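Long-range contacts in lytic chitin monooxygenase (Enterococcus faecalis, PDB 4A02), which cleaves glycosidic bonds of crystalline alpha- and beta-chitin oxidatively at a copper centre, working in synergy with a chitinase in chitin degradation: residues 35-41 and 153-159; 60-64 and 100-106; 71-76 and 132-136. All coordinates share one frame; numbering follows the deposited sequence.

Interaction 1. Residues 35-41 and 153-159; sequences IEAPKNT and TVNAFYQ
Glu36 to Pro38 pair antiparallel with Asn155 to Phe157, the short strand axes making an angle of 134°, and Ala37 N to Ala156 O (3.0 Å) and Ala156 N to Ala37 O (2.8 Å) hydrogen-bond the central pair. This adds strand 36-38 to strand 155-165 of the beta-sandwich of a lytic polysaccharide monooxygenase, beside the copper site. With CG anti to the backbone N (chi1 -175°) and its chain extended, Glu36 passes CG by Phe157 CZ (3.6 Å) and accepts a bond at OE2 from Asn155 ND2 (2.9 Å), which comes from above the carboxylate plane. A water ties the same OE2 to Thr153 OG1. The Phe157 ring also meets those of Trp148 and the copper ligand His1, so this pairing borders the metal site directly. Farther along, Lys39 N donates almost straight to Val154 O (2.9 Å), and its chain bends at the tip to bring NZ to Asn155 O (2.9 Å) and to Ile150 O. Tyr158 lies edge-on to Ala37 O; its OH donates to Pro38 O (2.7 Å), while Thr41 OG1 reaches that oxygen from the opposite face (2.7 Å).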
loop_
_atom_site.group_PDB
_atom_site.type_symbol
_atom_site.label_atom_id
_atom_site.label_comp_id
_atom_site.label_asym_id
_atom_site.label_seq_id
_atom_site.Cartn_x
_atom_site.Cartn_y
_atom_site.Cartn_z
ATOM N N ILE A 35 -9.799 1.626 2.258
ATOM C CA ILE A 35 -9.329 0.272 2.474
ATOM C C ILE A 35 -8.927 0.141 3.959
ATOM O O ILE A 35 -7.770 0.164 4.357
ATOM C CB ILE A 35 -8.244 -0.147 1.498
ATOM C CG1 ILE A 35 -8.713 0.118 0.073
ATOM C CG2 ILE A 35 -7.880 -1.596 1.714
ATOM C CD1 ILE A 35 -7.686 -0.226 -0.991
ATOM N N GLU A 36 -9.979 0.035 4.777
ATOM C CA GLU A 36 -9.944 0.149 6.228
ATOM C C GLU A 36 -10.238 -1.227 6.863
ATOM O O GLU A 36 -11.308 -1.793 6.580
ATOM C CB GLU A 36 -10.994 1.178 6.719
ATOM C CG GLU A 36 -10.935 1.425 8.182
ATOM C CD GLU A 36 -11.937 2.393 8.699
ATOM O OE1 GLU A 36 -12.787 2.920 7.923
ATOM O OE2 GLU A 36 -11.887 2.745 9.902
ATOM N N ALA A 37 -9.381 -1.704 7.747
ATOM C CA ALA A 37 -9.599 -2.966 8.445
ATOM C C ALA A 37 -8.962 -2.894 9.790
ATOM O O ALA A 37 -8.122 -2.002 10.044
ATOM C CB ALA A 37 -9.061 -4.139 7.634
ATOM N N PRO A 38 -9.268 -3.815 10.704
ATOM C CA PRO A 38 -8.627 -3.769 12.007
ATOM C C PRO A 38 -7.097 -3.796 11.874
ATOM O O PRO A 38 -6.552 -4.414 10.962
ATOM C CB PRO A 38 -9.134 -5.024 12.708
ATOM C CG PRO A 38 -10.507 -5.248 12.091
ATOM C CD PRO A 38 -10.262 -4.902 10.620
ATOM N N LYS A 39 -6.411 -3.185 12.820
ATOM C CA LYS A 39 -4.968 -3.401 12.920
ATOM C C LYS A 39 -4.710 -4.897 13.009
ATOM O O LYS A 39 -5.491 -5.681 13.508
ATOM C CB LYS A 39 -4.402 -2.642 14.095
ATOM C CG LYS A 39 -4.470 -1.147 13.964
ATOM C CD LYS A 39 -3.841 -0.424 15.146
ATOM C CE LYS A 39 -3.930 1.076 15.022
ATOM N NZ LYS A 39 -5.303 1.601 15.134
ATOM N N ASN A 40 -3.512 -5.269 12.494
ATOM C CA ASN A 40 -3.087 -6.659 12.492
ATOM C C ASN A 40 -3.956 -7.561 11.639
ATOM O O ASN A 40 -4.139 -8.717 11.975
ATOM C CB ASN A 40 -2.970 -7.250 13.939
ATOM C CG ASN A 40 -1.993 -8.425 13.907
ATOM O OD1 ASN A 40 -1.035 -8.456 13.137
ATOM N ND2 ASN A 40 -2.263 -9.362 14.807
ATOM N N THR A 41 -4.435 -7.044 10.520
ATOM C CA THR A 41 -5.126 -7.839 9.520
ATOM C C THR A 41 -4.133 -8.085 8.408
ATOM O O THR A 41 -3.744 -7.143 7.715
ATOM C CB THR A 41 -6.365 -7.133 8.990
ATOM O OG1 THR A 41 -7.275 -6.861 10.049
ATOM C CG2 THR A 41 -7.116 -7.979 7.978
ATOM N N THR A 153 -9.007 4.899 16.357
ATOM C CA THR A 153 -9.835 3.780 16.043
ATOM C C THR A 153 -8.954 2.525 16.087
ATOM O O THR A 153 -7.728 2.648 15.978
ATOM C CB THR A 153 -10.520 3.824 14.670
ATOM O OG1 THR A 153 -9.551 3.586 13.690
ATOM C CG2 THR A 153 -11.182 5.191 14.423
ATOM N N VAL A 154 -9.562 1.355 16.171
ATOM C CA VAL A 154 -8.767 0.114 16.172
ATOM C C VAL A 154 -8.307 -0.297 14.760
ATOM O O VAL A 154 -7.761 -1.407 14.616
ATOM C CB VAL A 154 -9.483 -1.036 16.845
ATOM C CG1 VAL A 154 -9.788 -0.700 18.310
ATOM C CG2 VAL A 154 -10.762 -1.474 16.088
ATOM N N ASN A 155 -8.486 0.499 13.783
ATOM C CA ASN A 155 -8.278 0.175 12.359
ATOM C C ASN A 155 -6.984 0.800 11.830
ATOM O O ASN A 155 -6.276 1.591 12.451
ATOM C CB ASN A 155 -9.479 0.610 11.541
ATOM C CG ASN A 155 -10.728 -0.101 11.966
ATOM O OD1 ASN A 155 -10.673 -1.234 12.464
ATOM N ND2 ASN A 155 -11.865 0.563 11.745
ATOM N N ALA A 156 -6.699 0.342 10.595
ATOM C CA ALA A 156 -5.590 0.843 9.804
ATOM C C ALA A 156 -6.094 0.902 8.363
ATOM O O ALA A 156 -7.054 0.227 7.983
ATOM C CB ALA A 156 -4.391 -0.068 9.903
ATOM N N PHE A 157 -5.384 1.685 7.570
ATOM C CA PHE A 157 -5.586 1.769 6.126
ATOM C C PHE A 157 -4.424 1.101 5.426
ATOM O O PHE A 157 -3.258 1.367 5.737
ATOM C CB PHE A 157 -5.752 3.236 5.673
ATOM C CG PHE A 157 -7.057 3.792 6.143
ATOM C CD1 PHE A 157 -7.217 4.209 7.468
ATOM C CD2 PHE A 157 -8.184 3.833 5.319
ATOM C CE1 PHE A 157 -8.442 4.615 7.943
ATOM C CE2 PHE A 157 -9.402 4.235 5.773
ATOM C CZ PHE A 157 -9.554 4.599 7.098
ATOM N N TYR A 158 -4.746 0.196 4.499
ATOM C CA TYR A 158 -3.787 -0.722 3.907
ATOM C C TYR A 158 -3.640 -0.442 2.431
ATOM O O TYR A 158 -4.624 -0.391 1.698
ATOM C CB TYR A 158 -4.281 -2.158 4.108
ATOM C CG TYR A 158 -4.315 -2.631 5.561
ATOM C CD1 TYR A 158 -5.411 -2.419 6.372
ATOM C CD2 TYR A 158 -3.206 -3.309 6.099
ATOM C CE1 TYR A 158 -5.409 -2.864 7.691
ATOM C CE2 TYR A 158 -3.216 -3.772 7.388
ATOM C CZ TYR A 158 -4.330 -3.548 8.190
ATOM O OH TYR A 158 -4.274 -4.030 9.486
ATOM N N GLN A 159 -2.386 -0.255 2.002
ATOM C CA GLN A 159 -2.080 0.197 0.637
ATOM C C GLN A 159 -0.983 -0.658 0.014
ATOM O O GLN A 159 0.200 -0.495 0.290
ATOM C CB GLN A 159 -1.660 1.662 0.679
ATOM C CG GLN A 159 -2.809 2.585 1.032
ATOM C CD GLN A 159 -3.711 2.823 -0.167
ATOM O OE1 GLN A 159 -3.256 3.411 -1.151
ATOM N NE2 GLN A 159 -4.956 2.410 -0.106
HETATM O O HOH W 1 -10.227 4.425 11.187
HETATM O O HOH W 2 -1.874 -3.297 11.261
#

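Interaction 2. Residues 60-64 and 100-106; sequences EQTAT and WNPNQPL
The type I beta turn from Asn101 to Gln104 meets the irregular segment 60-64 mainly through two acceptors, the carbonyl oxygen of Pro102 and the side-chain oxygen of Asn103. Gln61 lies toward the turn, and its NE2 donates to Pro102 O (3.0 Å). The bond is nearly straight at the hydrogen and lies in the Gln61 amide plane, but meets the carbonyl from a position tilted 29° from its plane. Placing CG anti to the backbone N (chi1 -170°) brings that carbon close against Gln104 O (3.1 Å). A bend at chi2 then carries NE2 to the edge of the Trp100 ring at CH2 (3.7 Å), the amide standing steeply to the indole. The same nitrogen also bonds to Tyr141 OH, while OE1 rests on Leu106 CD2 (3.9 Å) and has a weak bond to Arg10; this buried amide thus has partners at both of its polar atoms. Both segments lie in connections of the sandwich, 60-64 between strands 36-38 and 69-71, and the turn segment between strands 88-96 and 111-120, so the contact fastens loop to loop away from the copper site. On the outer side Ala63 N donates to Asn103 OD1 (2.9 Å) from well above the carbonyl plane. Asn103 points its CB away from 60-64, and only the end of its side chain turns back, over Thr62 CA. Each partner is braced locally: Thr62 OG1 accepts from Thr64 N in an ST turn, and Asn101 OD1 accepts from Asn103 N (2.9 Å) in an Asx turn. The Pro102 ring nitrogen sits over one face of Trp100, whose NE1 donates to Tyr141 O.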
loop_
_atom_site.group_PDB
_atom_site.type_symbol
_atom_site.label_atom_id
_atom_site.label_comp_id
_atom_site.label_asym_id
_atom_site.label_seq_id
_atom_site.Cartn_x
_atom_site.Cartn_y
_atom_site.Cartn_z
ATOM N N GLU A 60 -6.452 -9.665 -7.024
ATOM C CA GLU A 60 -5.986 -10.408 -8.185
ATOM C C GLU A 60 -4.480 -10.174 -8.319
ATOM O O GLU A 60 -3.945 -9.149 -7.927
ATOM C CB GLU A 60 -6.780 -9.958 -9.420
ATOM C CG GLU A 60 -8.235 -10.392 -9.264
ATOM C CD GLU A 60 -9.184 -9.953 -10.345
ATOM O OE1 GLU A 60 -8.718 -9.579 -11.443
ATOM O OE2 GLU A 60 -10.415 -10.034 -10.081
ATOM N N GLN A 61 -3.788 -11.179 -8.864
ATOM C CA GLN A 61 -2.327 -11.119 -8.885
ATOM C C GLN A 61 -1.797 -11.941 -10.055
ATOM O O GLN A 61 -1.859 -13.173 -10.052
ATOM C CB GLN A 61 -1.760 -11.622 -7.552
ATOM C CG GLN A 61 -0.275 -11.380 -7.379
ATOM C CD GLN A 61 0.123 -9.937 -7.568
ATOM O OE1 GLN A 61 -0.289 -9.075 -6.783
ATOM N NE2 GLN A 61 0.933 -9.641 -8.580
ATOM N N THR A 62 -1.313 -11.228 -11.064
ATOM C CA THR A 62 -0.570 -11.807 -12.171
ATOM C C THR A 62 0.607 -10.888 -12.433
ATOM O O THR A 62 0.633 -9.739 -11.995
ATOM C CB THR A 62 -1.381 -11.999 -13.477
ATOM O OG1 THR A 62 -1.454 -10.724 -14.092
ATOM C CG2 THR A 62 -2.771 -12.527 -13.226
ATOM N N ALA A 63 1.560 -11.377 -13.232
ATOM C CA ALA A 63 2.711 -10.547 -13.558
ATOM C C ALA A 63 2.371 -9.338 -14.387
ATOM O O ALA A 63 3.168 -8.375 -14.407
ATOM C CB ALA A 63 3.733 -11.415 -14.337
ATOM N N THR A 64 1.271 -9.309 -15.076
ATOM C CA THR A 64 0.884 -8.232 -15.965
ATOM C C THR A 64 -0.370 -7.471 -15.505
ATOM O O THR A 64 -0.777 -6.526 -16.191
ATOM C CB THR A 64 0.691 -8.716 -17.393
ATOM O OG1 THR A 64 -0.309 -9.693 -17.437
ATOM C CG2 THR A 64 2.020 -9.301 -17.904
ATOM N N TRP A 100 9.434 -13.818 -4.793
ATOM C CA TRP A 100 8.029 -13.954 -4.583
ATOM C C TRP A 100 7.335 -14.213 -5.924
ATOM O O TRP A 100 7.805 -13.819 -6.980
ATOM C CB TRP A 100 7.462 -12.721 -3.869
ATOM C CG TRP A 100 7.314 -11.523 -4.786
ATOM C CD1 TRP A 100 8.303 -10.703 -5.250
ATOM C CD2 TRP A 100 6.084 -11.050 -5.362
ATOM N NE1 TRP A 100 7.779 -9.763 -6.101
ATOM C CE2 TRP A 100 6.414 -9.935 -6.157
ATOM C CE3 TRP A 100 4.751 -11.443 -5.273
ATOM C CZ2 TRP A 100 5.451 -9.224 -6.861
ATOM C CZ3 TRP A 100 3.790 -10.726 -5.961
ATOM C CH2 TRP A 100 4.152 -9.628 -6.736
ATOM N N ASN A 101 6.177 -14.874 -5.852
ATOM C CA ASN A 101 5.523 -15.330 -7.084
ATOM C C ASN A 101 4.454 -14.310 -7.513
ATOM O O ASN A 101 3.427 -14.171 -6.825
ATOM C CB ASN A 101 4.894 -16.706 -6.849
ATOM C CG ASN A 101 4.455 -17.315 -8.134
ATOM O OD1 ASN A 101 3.914 -16.652 -9.012
ATOM N ND2 ASN A 101 4.623 -18.619 -8.232
ATOM N N PRO A 102 4.663 -13.596 -8.613
ATOM C CA PRO A 102 3.751 -12.542 -9.002
ATOM C C PRO A 102 2.461 -13.036 -9.617
ATOM O O PRO A 102 1.609 -12.228 -9.984
ATOM C CB PRO A 102 4.577 -11.738 -10.016
ATOM C CG PRO A 102 5.404 -12.816 -10.685
ATOM C CD PRO A 102 5.804 -13.700 -9.548
ATOM N N ASN A 103 2.303 -14.365 -9.746
ATOM C CA ASN A 103 1.120 -15.016 -10.243
ATOM C C ASN A 103 0.339 -15.773 -9.184
ATOM O O ASN A 103 -0.539 -16.564 -9.539
ATOM C CB ASN A 103 1.471 -15.918 -11.430
ATOM C CG ASN A 103 2.016 -15.106 -12.571
ATOM O OD1 ASN A 103 1.305 -14.248 -13.109
ATOM N ND2 ASN A 103 3.265 -15.331 -12.997
ATOM N N GLN A 104 0.602 -15.525 -7.913
ATOM C CA GLN A 104 -0.076 -16.182 -6.842
ATOM C C GLN A 104 -0.560 -15.135 -5.825
ATOM O O GLN A 104 0.015 -14.044 -5.733
ATOM C CB GLN A 104 0.829 -17.173 -6.112
ATOM C CG GLN A 104 1.191 -18.370 -6.943
ATOM C CD GLN A 104 2.096 -19.347 -6.266
ATOM O OE1 GLN A 104 2.794 -19.046 -5.259
ATOM N NE2 GLN A 104 2.139 -20.564 -6.736
ATOM N N PRO A 105 -1.561 -15.474 -5.026
ATOM C CA PRO A 105 -2.078 -14.514 -4.053
ATOM C C PRO A 105 -0.976 -14.044 -3.087
ATOM O O PRO A 105 -0.085 -14.792 -2.672
ATOM C CB PRO A 105 -3.174 -15.334 -3.337
ATOM C CG PRO A 105 -3.607 -16.337 -4.341
ATOM C CD PRO A 105 -2.332 -16.763 -5.037
ATOM N N LEU A 106 -1.082 -12.781 -2.671
ATOM C CA LEU A 106 -0.134 -12.189 -1.763
ATOM C C LEU A 106 -0.241 -12.786 -0.369
ATOM O O LEU A 106 -1.296 -12.927 0.193
ATOM C CB LEU A 106 -0.321 -10.681 -1.674
ATOM C CG LEU A 106 -0.057 -9.895 -2.943
ATOM C CD1 LEU A 106 -0.445 -8.426 -2.750
ATOM C CD2 LEU A 106 1.388 -9.989 -3.415
#

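Interaction 3. Residues 71-76 and 132-136; sequences ITTGPL and INIPT
Leu76 and Ile134 press together on the inner face of an antiparallel pairing between strands 74-82 and 127-134, while Pro75 and Asn133 occupy its outer face. Four backbone bonds join the strands. Leu76 N to Ile132 O is the shortest (2.7 Å), and Ile132 N returns to Leu76 O; at the other pair Gly74 and Ile134 exchange two bonds, Gly74 N to Ile134 O (2.9 Å) and Ile134 N to Gly74 O. Gly74 has a positive phi (85°), a region of backbone space readily open to glycine.

The close packing is on the inner face. Ile134 holds CG1 beside the backbone N and anti to the carbonyl carbon (chi1 -56°), which directs it against Leu76 CB (3.8 Å), and its CD1 crosses to Leu76 CD2 (4.0 Å); the methyl CD1 of Ile71 reaches the same CG1 from nearly a right angle. Ile132 lies beside Leu76 on this face and continues the apolar layer. Ile144, Ile114 and Ile165, from the strands of the facing sheet, cover these groups, so the pairing forms part of the interior of the beta-sandwich.

The outer face is looser. There Asn133 bends its amide oxygen OD1 toward the Pro75 ring, reaching CG at 3.6 Å, and both residues are exposed. Beyond the paired strands the chains stay in touch through Thr73 and Thr136: CG2 of Thr73 lies near Pro135 O (3.4 Å), and a water links Thr73 OG1 with Thr136 O.

No charged side chain takes part in the contact. Its cohesion comes mainly from main-chain bonds and hydrocarbon packing, and is probably little affected by pH.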
loop_
_atom_site.group_PDB
_atom_site.type_symbol
_atom_site.label_atom_id
_atom_site.label_comp_id
_atom_site.label_asym_id
_atom_site.label_seq_id
_atom_site.Cartn_x
_atom_site.Cartn_y
_atom_site.Cartn_z
ATOM N N ILE A 71 11.314 2.338 -9.727
ATOM C CA ILE A 71 12.058 2.942 -8.630
ATOM C C ILE A 71 13.449 2.296 -8.590
ATOM O O ILE A 71 13.700 1.287 -9.209
ATOM C CB ILE A 71 11.366 2.766 -7.274
ATOM C CG1 ILE A 71 11.331 1.313 -6.795
ATOM C CG2 ILE A 71 9.959 3.379 -7.293
ATOM C CD1 ILE A 71 10.909 1.162 -5.346
ATOM N N THR A 72 14.332 2.910 -7.796
ATOM C CA THR A 72 15.621 2.301 -7.464
ATOM C C THR A 72 15.567 1.781 -6.042
ATOM O O THR A 72 14.592 1.971 -5.305
ATOM C CB THR A 72 16.770 3.287 -7.613
ATOM O OG1 THR A 72 16.661 4.297 -6.616
ATOM C CG2 THR A 72 16.833 3.892 -8.970
ATOM N N THR A 73 16.621 1.074 -5.625
ATOM C CA THR A 73 16.793 0.735 -4.227
ATOM C C THR A 73 17.294 1.953 -3.467
ATOM O O THR A 73 17.503 3.051 -4.020
ATOM C CB THR A 73 17.744 -0.442 -4.069
ATOM O OG1 THR A 73 19.044 -0.042 -4.552
ATOM C CG2 THR A 73 17.319 -1.659 -4.853
ATOM N N GLY A 74 17.469 1.802 -2.148
ATOM C CA GLY A 74 17.852 2.905 -1.317
ATOM C C GLY A 74 16.671 3.727 -0.864
ATOM O O GLY A 74 15.514 3.301 -0.969
ATOM N N PRO A 75 16.927 4.919 -0.343
ATOM C CA PRO A 75 15.844 5.743 0.184
ATOM C C PRO A 75 14.804 6.063 -0.858
ATOM O O PRO A 75 15.123 6.478 -1.966
ATOM C CB PRO A 75 16.568 6.989 0.710
ATOM C CG PRO A 75 17.975 6.522 0.953
ATOM C CD PRO A 75 18.263 5.514 -0.126
ATOM N N LEU A 76 13.540 5.883 -0.481
ATOM C CA LEU A 76 12.384 6.150 -1.339
ATOM C C LEU A 76 11.470 7.102 -0.571
ATOM O O LEU A 76 11.053 6.803 0.559
ATOM C CB LEU A 76 11.625 4.859 -1.641
ATOM C CG LEU A 76 10.298 5.069 -2.408
ATOM C CD1 LEU A 76 10.529 5.553 -3.812
ATOM C CD2 LEU A 76 9.538 3.749 -2.415
ATOM N N ILE A 132 11.515 5.785 3.270
ATOM C CA ILE A 132 11.790 4.411 3.667
ATOM C C ILE A 132 12.957 3.874 2.870
ATOM O O ILE A 132 13.222 4.296 1.742
ATOM C CB ILE A 132 10.520 3.528 3.528
ATOM C CG1 ILE A 132 10.136 3.338 2.049
ATOM C CG2 ILE A 132 9.411 4.071 4.367
ATOM C CD1 ILE A 132 8.962 2.388 1.888
ATOM N N ASN A 133 13.667 2.894 3.409
ATOM C CA ASN A 133 14.822 2.322 2.758
ATOM C C ASN A 133 14.461 1.061 2.033
ATOM O O ASN A 133 14.137 0.033 2.631
ATOM C CB ASN A 133 15.963 2.074 3.737
ATOM C CG ASN A 133 16.489 3.370 4.289
ATOM O OD1 ASN A 133 16.720 4.309 3.515
ATOM N ND2 ASN A 133 16.710 3.363 5.577
ATOM N N ILE A 134 14.522 1.086 0.697
ATOM C CA ILE A 134 14.312 -0.089 -0.113
ATOM C C ILE A 134 15.577 -0.926 -0.066
ATOM O O ILE A 134 16.653 -0.433 -0.452
ATOM C CB ILE A 134 13.931 0.286 -1.548
ATOM C CG1 ILE A 134 12.701 1.174 -1.584
ATOM C CG2 ILE A 134 13.811 -0.954 -2.414
ATOM C CD1 ILE A 134 11.446 0.573 -0.976
ATOM N N PRO A 135 15.522 -2.186 0.387
ATOM C CA PRO A 135 16.766 -2.977 0.515
ATOM C C PRO A 135 17.493 -3.085 -0.780
ATOM O O PRO A 135 16.917 -3.237 -1.863
ATOM C CB PRO A 135 16.263 -4.314 1.051
ATOM C CG PRO A 135 14.971 -3.988 1.757
ATOM C CD PRO A 135 14.345 -2.915 0.904
ATOM N N THR A 136 18.824 -3.033 -0.697
ATOM C CA THR A 136 19.644 -2.976 -1.873
ATOM C C THR A 136 19.692 -4.249 -2.704
ATOM O O THR A 136 20.139 -4.160 -3.837
ATOM C CB THR A 136 21.071 -2.480 -1.514
ATOM O OG1 THR A 136 21.620 -3.363 -0.615
ATOM C CG2 THR A 136 20.956 -1.109 -0.901
HETATM O O HOH W 3 20.799 -1.931 -5.258
#

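How the interactions relate
From the N terminus, the chain passes first through 35-41, then 60-64 and 71-76, before 100-106 and 132-136 return to the latter two in that order; 153-159 comes last and closes the widest loop. Interactions 2 and 3 are both nested inside the loop of interaction 1, and they cross each other, since their segments alternate. Interaction 1 attaches a short early strand to the final strand beside the copper site. Interaction 2 joins two peripheral loops, and interaction 3 pairs two strands of the three-stranded sheet. The contacts do not touch: their centres lie about 22 to 25 Å apart, with interactions 1 and 3 on opposite sides of the molecule's centre.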